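PDB 6KD0: vibralactone Cyclase, which probably catalyses the cyclisation that forms the fused bicyclic beta-lactone of vibralactone, using an alpha/beta hydrolase fold. Local coordinates for residues 215-219 with 220-224; 258-261 with 262-265; 283-286 with 287-290. All coordinates share one frame; numbering follows the deposited sequence.

How the contacts relate
All three contacts are local: each lies within one continuous stretch, between residues three to five apart. Contact 1 is a surface turn, and its chemistry is partly ionic: Glu219 and Lys222 pair at the protein's outside. Contacts 2 and 3 are buried. Contact 2 is a short 3-10 turn held by backbone bonds and apolar side chains. Contact 3 is the first two turns of helix 284-296, where an arginine-aspartate pair is held inside the fold. The three meet around Leu262 and Leu289. Met217 SD lies 4.0 Å from both Leu262 CD2 and Leu289 CD2, and those two methyls are 3.9 Å apart. Contacts 1 and 2 both pack on helix 284-296, whose start is contact 3.

Contact 1. Residues 215-219 with 220-224; sequences EAMPE and EYKSC
Glu219 meets Lys222 because its CG stands anti to the backbone N (chi1 -162°) and its chain then bends at chi2, which turns the carboxylate back toward the lysine. The lysine chain is extended beyond CG and crosses the glutamate obliquely. Its NZ reaches Glu219 OE1 at 2.7 Å in a salt bridge. The ammonium meets OE1 on the syn side, 33° out of the carboxylate plane. Met217 runs alongside the same lysine. The two side chains slide past each other in opposite directions, with Met217 CG 3.8 Å from Lys222 CG. Lys222 CE also lies near the carbonyl oxygen of Met217.

Two overlapping type I beta turns carry this pair. Tyr221 N donates to Pro218 O at 2.9 Å. Lys222 N donates to Glu219 O at 3.0 Å, nearly straight. Glu219 O has a second partner: a water donates to it and accepts from Ser223 N at 3.0 Å. This water bridges Glu219 O and Ser223 N.

Pro218 and Tyr221 make the apolar part. CB and CG of Pro218 lie against Tyr221 CD2, with CB at 3.8 Å. One face of the tyrosine ring is covered by Glu220 CG, 3.6 Å above its centre.

The turn belongs to the loop between strand 203-207 and helix 227-230. Its charged pair is on the outer surface of the alpha/beta hydrolase domain. Its inner side packs on helix 284-296, where Met217 and Tyr221 touch Leu289 and Tyr221 also touches Leu293.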
loop_
_atom_site.group_PDB
_atom_site.type_symbol
_atom_site.label_atom_id
_atom_site.label_comp_id
_atom_site.label_asym_id
_atom_site.label_seq_id
_atom_site.Cartn_x
_atom_site.Cartn_y
_atom_site.Cartn_z
ATOM N N GLU A 215 -3.717 21.086 -0.640
ATOM C CA GLU A 215 -4.661 22.187 -0.758
ATOM C C GLU A 215 -5.988 21.900 -0.073
ATOM O O GLU A 215 -6.802 22.817 0.062
ATOM C CB GLU A 215 -4.862 22.524 -2.236
ATOM C CG GLU A 215 -3.539 22.895 -2.909
ATOM C CD GLU A 215 -3.702 23.421 -4.321
ATOM O OE1 GLU A 215 -2.770 24.095 -4.814
ATOM O OE2 GLU A 215 -4.753 23.153 -4.941
ATOM N N ALA A 216 -6.217 20.669 0.385
ATOM C CA ALA A 216 -7.445 20.315 1.088
ATOM C C ALA A 216 -7.221 19.944 2.549
ATOM O O ALA A 216 -8.167 19.505 3.209
ATOM C CB ALA A 216 -8.149 19.155 0.373
ATOM N N MET A 217 -5.998 20.077 3.058
ATOM C CA MET A 217 -5.731 19.794 4.459
ATOM C C MET A 217 -6.600 20.691 5.336
ATOM O O MET A 217 -6.555 21.920 5.186
ATOM C CB MET A 217 -4.259 20.028 4.772
ATOM C CG MET A 217 -3.870 19.721 6.193
ATOM S SD MET A 217 -4.102 17.985 6.585
ATOM C CE MET A 217 -3.033 17.213 5.367
ATOM N N PRO A 218 -7.396 20.134 6.246
ATOM C CA PRO A 218 -8.262 20.982 7.074
ATOM C C PRO A 218 -7.429 21.929 7.921
ATOM O O PRO A 218 -6.382 21.556 8.456
ATOM C CB PRO A 218 -9.032 19.973 7.929
ATOM C CG PRO A 218 -8.990 18.715 7.135
ATOM C CD PRO A 218 -7.618 18.711 6.532
ATOM N N GLU A 219 -7.892 23.181 7.996
ATOM C CA GLU A 219 -7.138 24.224 8.687
ATOM C C GLU A 219 -6.740 23.790 10.095
ATOM O O GLU A 219 -5.587 23.969 10.505
ATOM C CB GLU A 219 -7.957 25.516 8.730
ATOM C CG GLU A 219 -7.133 26.763 9.038
ATOM C CD GLU A 219 -6.085 27.062 7.976
ATOM O OE1 GLU A 219 -6.371 26.895 6.766
ATOM O OE2 GLU A 219 -4.971 27.481 8.361
ATOM N N GLU A 220 -7.670 23.184 10.834
ATOM C CA GLU A 220 -7.405 22.840 12.227
ATOM C C GLU A 220 -6.267 21.842 12.380
ATOM O O GLU A 220 -5.723 21.708 13.481
ATOM C CB GLU A 220 -8.652 22.255 12.878
ATOM C CG GLU A 220 -9.050 20.928 12.274
ATOM C CD GLU A 220 -10.509 20.611 12.446
ATOM O OE1 GLU A 220 -10.890 20.188 13.559
ATOM O OE2 GLU A 220 -11.270 20.778 11.466
ATOM N N TYR A 221 -5.911 21.123 11.315
ATOM C CA TYR A 221 -4.835 20.145 11.383
ATOM C C TYR A 221 -3.552 20.603 10.722
ATOM O O TYR A 221 -2.583 19.837 10.718
ATOM C CB TYR A 221 -5.257 18.821 10.734
ATOM C CG TYR A 221 -6.480 18.195 11.338
ATOM C CD1 TYR A 221 -6.619 18.081 12.713
ATOM C CD2 TYR A 221 -7.495 17.706 10.532
ATOM C CE1 TYR A 221 -7.740 17.502 13.266
ATOM C CE2 TYR A 221 -8.622 17.126 11.073
ATOM C CZ TYR A 221 -8.740 17.025 12.441
ATOM O OH TYR A 221 -9.867 16.447 12.989
ATOM N N LYS A 222 -3.507 21.810 10.155
ATOM C CA LYS A 222 -2.324 22.170 9.380
ATOM C C LYS A 222 -1.080 22.225 10.254
ATOM O O LYS A 222 0.033 21.967 9.777
ATOM C CB LYS A 222 -2.539 23.492 8.653
ATOM C CG LYS A 222 -3.364 23.341 7.397
ATOM C CD LYS A 222 -3.493 24.658 6.673
ATOM C CE LYS A 222 -4.307 24.511 5.403
ATOM N NZ LYS A 222 -4.779 25.837 4.911
ATOM N N SER A 223 -1.290 22.512 11.543
ATOM C CA SER A 223 -0.183 22.590 12.531
ATOM C C SER A 223 0.403 21.193 12.771
ATOM O O SER A 223 1.609 21.109 13.082
ATOM C CB SER A 223 -0.652 23.218 13.818
ATOM O OG SER A 223 -0.347 24.604 13.844
ATOM N N CYS A 224 -0.416 20.144 12.631
ATOM C CA CYS A 224 0.069 18.778 12.845
ATOM C C CYS A 224 1.050 18.347 11.767
ATOM O O CYS A 224 1.825 17.402 11.973
ATOM C CB CYS A 224 -1.081 17.771 12.845
ATOM S SG CYS A 224 -2.467 18.161 13.901
HETATM O O HOH W 1 -3.636 23.943 12.683
#

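Contact 2. Residues 258-261 with 262-265; sequences SFSP and LLFP
Ser260 and Leu263 are joined through backbone and side chain together. Leu263 N donates to Ser260 O at 2.9 Å, with an N-H...O angle of 164°. This i to i+3 bond winds the short 3-10 turn. Alongside it, Leu263 CD1 rests on Ser260 CB at 3.7 Å. The leucine CG is anti to its carbonyl carbon (chi1 -55°), which lays the side chain back over the serine.

The serine hydroxyl is engaged elsewhere. OG is hydrogen-bonded to Pro254 O and to His213 N, so this buried polar atom has two backbone partners.

A second, weak bond follows. Phe264 N donates to Pro261 O at 3.3 Å. The same oxygen sits at the edge of the Phe264 ring, in its plane, 3.3 Å from CD2. One residue thus brings both its N-H and its ring edge to this oxygen. The ring also lies beside Pro261, with CE2 4.2 Å from CB. The Phe264 ring stacks with His188 of helix 178-192. With an alanine in place of Phe264, Pro261 O would probably lose the ring edge beside it and His188 its stacking partner. Leu262 O accepts from His267 NE2, and the backbone of Leu262 bonds to Thr211.

The turn lies in the loop between helix 239-249 and strand 273-278. It bridges two helices: Pro261 touches Asn181, Leu184 and Ile185 of helix 178-192, and Leu262 packs on Leu289, Tyr290 and Leu293 of helix 284-296.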
loop_
_atom_site.group_PDB
_atom_site.type_symbol
_atom_site.label_atom_id
_atom_site.label_comp_id
_atom_site.label_asym_id
_atom_site.label_seq_id
_atom_site.Cartn_x
_atom_site.Cartn_y
_atom_site.Cartn_z
ATOM N N SER A 258 -12.760 10.813 -2.737
ATOM C CA SER A 258 -12.258 9.913 -3.774
ATOM C C SER A 258 -10.816 10.216 -4.157
ATOM O O SER A 258 -10.193 9.398 -4.845
ATOM C CB SER A 258 -13.144 9.943 -5.023
ATOM O OG SER A 258 -12.973 11.132 -5.794
ATOM N N PHE A 259 -10.277 11.365 -3.740
ATOM C CA PHE A 259 -8.844 11.624 -3.838
ATOM C C PHE A 259 -8.156 11.679 -2.481
ATOM O O PHE A 259 -7.073 11.106 -2.314
ATOM C CB PHE A 259 -8.564 12.929 -4.604
ATOM C CG PHE A 259 -7.092 13.188 -4.795
ATOM C CD1 PHE A 259 -6.399 12.576 -5.824
ATOM C CD2 PHE A 259 -6.393 13.998 -3.911
ATOM C CE1 PHE A 259 -5.033 12.789 -5.988
ATOM C CE2 PHE A 259 -5.029 14.202 -4.062
ATOM C CZ PHE A 259 -4.351 13.600 -5.103
ATOM N N SER A 260 -8.765 12.351 -1.501
ATOM C CA SER A 260 -8.194 12.608 -0.183
ATOM C C SER A 260 -8.956 11.785 0.840
ATOM O O SER A 260 -9.944 12.272 1.411
ATOM C CB SER A 260 -8.293 14.094 0.160
ATOM O OG SER A 260 -7.552 14.871 -0.745
ATOM N N PRO A 261 -8.536 10.551 1.129
ATOM C CA PRO A 261 -9.327 9.699 2.034
ATOM C C PRO A 261 -9.438 10.234 3.453
ATOM O O PRO A 261 -10.358 9.825 4.171
ATOM C CB PRO A 261 -8.582 8.358 1.997
ATOM C CG PRO A 261 -7.186 8.708 1.527
ATOM C CD PRO A 261 -7.390 9.828 0.550
ATOM N N LEU A 262 -8.505 11.091 3.890
ATOM C CA LEU A 262 -8.630 11.783 5.168
ATOM C C LEU A 262 -9.981 12.473 5.319
ATOM O O LEU A 262 -10.489 12.603 6.443
ATOM C CB LEU A 262 -7.512 12.820 5.310
ATOM C CG LEU A 262 -7.337 13.502 6.667
ATOM C CD1 LEU A 262 -6.638 12.541 7.638
ATOM C CD2 LEU A 262 -6.536 14.789 6.516
ATOM N N LEU A 263 -10.580 12.903 4.206
ATOM C CA LEU A 263 -11.744 13.783 4.198
ATOM C C LEU A 263 -13.084 13.051 4.044
ATOM O O LEU A 263 -14.114 13.714 3.861
ATOM C CB LEU A 263 -11.601 14.814 3.075
ATOM C CG LEU A 263 -10.304 15.630 3.126
ATOM C CD1 LEU A 263 -10.245 16.660 2.010
ATOM C CD2 LEU A 263 -10.141 16.314 4.493
ATOM N N PHE A 264 -13.107 11.725 4.093
ATOM C CA PHE A 264 -14.395 11.045 4.210
ATOM C C PHE A 264 -15.138 11.573 5.432
ATOM O O PHE A 264 -14.527 11.781 6.489
ATOM C CB PHE A 264 -14.229 9.527 4.329
ATOM C CG PHE A 264 -14.099 8.839 3.009
ATOM C CD1 PHE A 264 -15.222 8.536 2.261
ATOM C CD2 PHE A 264 -12.847 8.528 2.498
ATOM C CE1 PHE A 264 -15.110 7.908 1.037
ATOM C CE2 PHE A 264 -12.726 7.906 1.264
ATOM C CZ PHE A 264 -13.856 7.600 0.531
ATOM N N PRO A 265 -16.446 11.816 5.318
ATOM C CA PRO A 265 -17.205 12.344 6.464
ATOM C C PRO A 265 -17.102 11.484 7.709
ATOM O O PRO A 265 -17.124 12.014 8.825
ATOM C CB PRO A 265 -18.643 12.390 5.937
ATOM C CG PRO A 265 -18.498 12.474 4.443
ATOM C CD PRO A 265 -17.259 11.709 4.096
#

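Contact 3. Residues 283-286 with 287-290; sequences LRDE and GLLY
Leu288 meets both Arg284 and Asp285 through one methyl. Its CD1 lies 3.7 Å from Asp285 OD1 and 4.0 Å from Arg284 CG. With chi1 at -65°, Leu288 CG sits beside its own N, and CD1 points back to the start of the helix. The backbone joins the same residues: Leu288 N donates to Arg284 O at 2.9 Å. Leu289 N donates to Asp285 O at 2.8 Å, and Tyr290 N to Glu286 O. Gly287 N makes a weak bond to Leu283 O. These are the i to i+4 bonds of an alpha helix.

The next shell fixes the polar ends. Arg284 grips Asp285 side-on, with NE on OD1 at 2.9 Å and NH2 on OD2 at 3.2 Å. OD1 lies in the guanidinium plane, whereas NE meets the carboxylate from above its plane. Asp285 OD2 also accepts from the backbone N of Lys226 and of Ser227, while Arg284 NH2 forms a salt bridge with Glu230 and NH1 bonds to Gly279 O. Three acceptor groups thus hold the buried guanidinium. Glu286 OE1 accepts from the N atoms of Thr211 and Cys212, tying the loop after strand 203-207 to the helix.

Farther out, Leu283 N bonds to Asp281 OD1, and Asp281 is probably the acid of a Ser-His-Asp triad with Ser177 and His311. The helix, whose Leu288 packs on Met303 and Met305, is the crossover of the beta-alpha-beta unit 273-278, 284-296 and 301-307, as in alpha/beta hydrolases.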
loop_
_atom_site.group_PDB
_atom_site.type_symbol
_atom_site.label_atom_id
_atom_site.label_comp_id
_atom_site.label_asym_id
_atom_site.label_seq_id
_atom_site.Cartn_x
_atom_site.Cartn_y
_atom_site.Cartn_z
ATOM N N LEU A 283 5.515 12.661 3.708
ATOM C CA LEU A 283 4.152 12.154 3.883
ATOM C C LEU A 283 3.900 11.564 5.267
ATOM O O LEU A 283 2.813 11.025 5.506
ATOM C CB LEU A 283 3.859 11.072 2.831
ATOM C CG LEU A 283 3.817 11.481 1.366
ATOM C CD1 LEU A 283 3.389 10.289 0.472
ATOM C CD2 LEU A 283 2.900 12.671 1.149
ATOM N N ARG A 284 4.878 11.628 6.177
ATOM C CA ARG A 284 4.727 10.946 7.458
ATOM C C ARG A 284 3.530 11.475 8.237
ATOM O O ARG A 284 2.694 10.700 8.719
ATOM C CB ARG A 284 6.006 11.088 8.286
ATOM C CG ARG A 284 5.923 10.441 9.669
ATOM C CD ARG A 284 7.069 10.940 10.575
ATOM N NE ARG A 284 6.880 12.335 10.982
ATOM C CZ ARG A 284 7.845 13.250 11.049
ATOM N NH1 ARG A 284 9.093 12.945 10.714
ATOM N NH2 ARG A 284 7.558 14.481 11.454
ATOM N N ASP A 285 3.429 12.795 8.375
ATOM C CA ASP A 285 2.476 13.340 9.336
ATOM C C ASP A 285 1.027 13.252 8.850
ATOM O O ASP A 285 0.128 13.054 9.674
ATOM C CB ASP A 285 2.874 14.767 9.711
ATOM C CG ASP A 285 4.071 14.802 10.666
ATOM O OD1 ASP A 285 4.375 13.764 11.300
ATOM O OD2 ASP A 285 4.728 15.849 10.760
ATOM N N GLU A 286 0.759 13.349 7.543
ATOM C CA GLU A 286 -0.627 13.144 7.119
ATOM C C GLU A 286 -1.056 11.697 7.325
ATOM O O GLU A 286 -2.237 11.430 7.588
ATOM C CB GLU A 286 -0.831 13.586 5.670
ATOM C CG GLU A 286 -0.084 12.779 4.621
ATOM C CD GLU A 286 -0.148 13.461 3.264
ATOM O OE1 GLU A 286 -0.884 12.978 2.368
ATOM O OE2 GLU A 286 0.514 14.506 3.109
ATOM N N GLY A 287 -0.112 10.755 7.255
ATOM C CA GLY A 287 -0.433 9.379 7.597
ATOM C C GLY A 287 -0.687 9.197 9.084
ATOM O O GLY A 287 -1.624 8.500 9.489
ATOM N N LEU A 288 0.153 9.806 9.920
ATOM C CA LEU A 288 -0.081 9.737 11.364
ATOM C C LEU A 288 -1.412 10.384 11.736
ATOM O O LEU A 288 -2.141 9.885 12.603
ATOM C CB LEU A 288 1.073 10.406 12.105
ATOM C CG LEU A 288 2.445 9.733 11.966
ATOM C CD1 LEU A 288 3.480 10.488 12.784
ATOM C CD2 LEU A 288 2.354 8.289 12.389
ATOM N N LEU A 289 -1.772 11.464 11.048
ATOM C CA LEU A 289 -3.049 12.117 11.293
ATOM C C LEU A 289 -4.203 11.202 10.915
ATOM O O LEU A 289 -5.176 11.073 11.670
ATOM C CB LEU A 289 -3.113 13.423 10.506
ATOM C CG LEU A 289 -4.431 14.174 10.525
ATOM C CD1 LEU A 289 -4.759 14.564 11.954
ATOM C CD2 LEU A 289 -4.295 15.395 9.623
ATOM N N TYR A 290 -4.115 10.566 9.735
ATOM C CA TYR A 290 -5.169 9.648 9.307
ATOM C C TYR A 290 -5.337 8.528 10.325
ATOM O O TYR A 290 -6.461 8.190 10.722
ATOM C CB TYR A 290 -4.853 9.076 7.905
ATOM C CG TYR A 290 -5.902 8.083 7.416
ATOM C CD1 TYR A 290 -5.855 6.730 7.789
ATOM C CD2 TYR A 290 -6.957 8.502 6.620
ATOM C CE1 TYR A 290 -6.813 5.839 7.375
ATOM C CE2 TYR A 290 -7.932 7.613 6.195
ATOM C CZ TYR A 290 -7.856 6.293 6.582
ATOM O OH TYR A 290 -8.820 5.415 6.163
#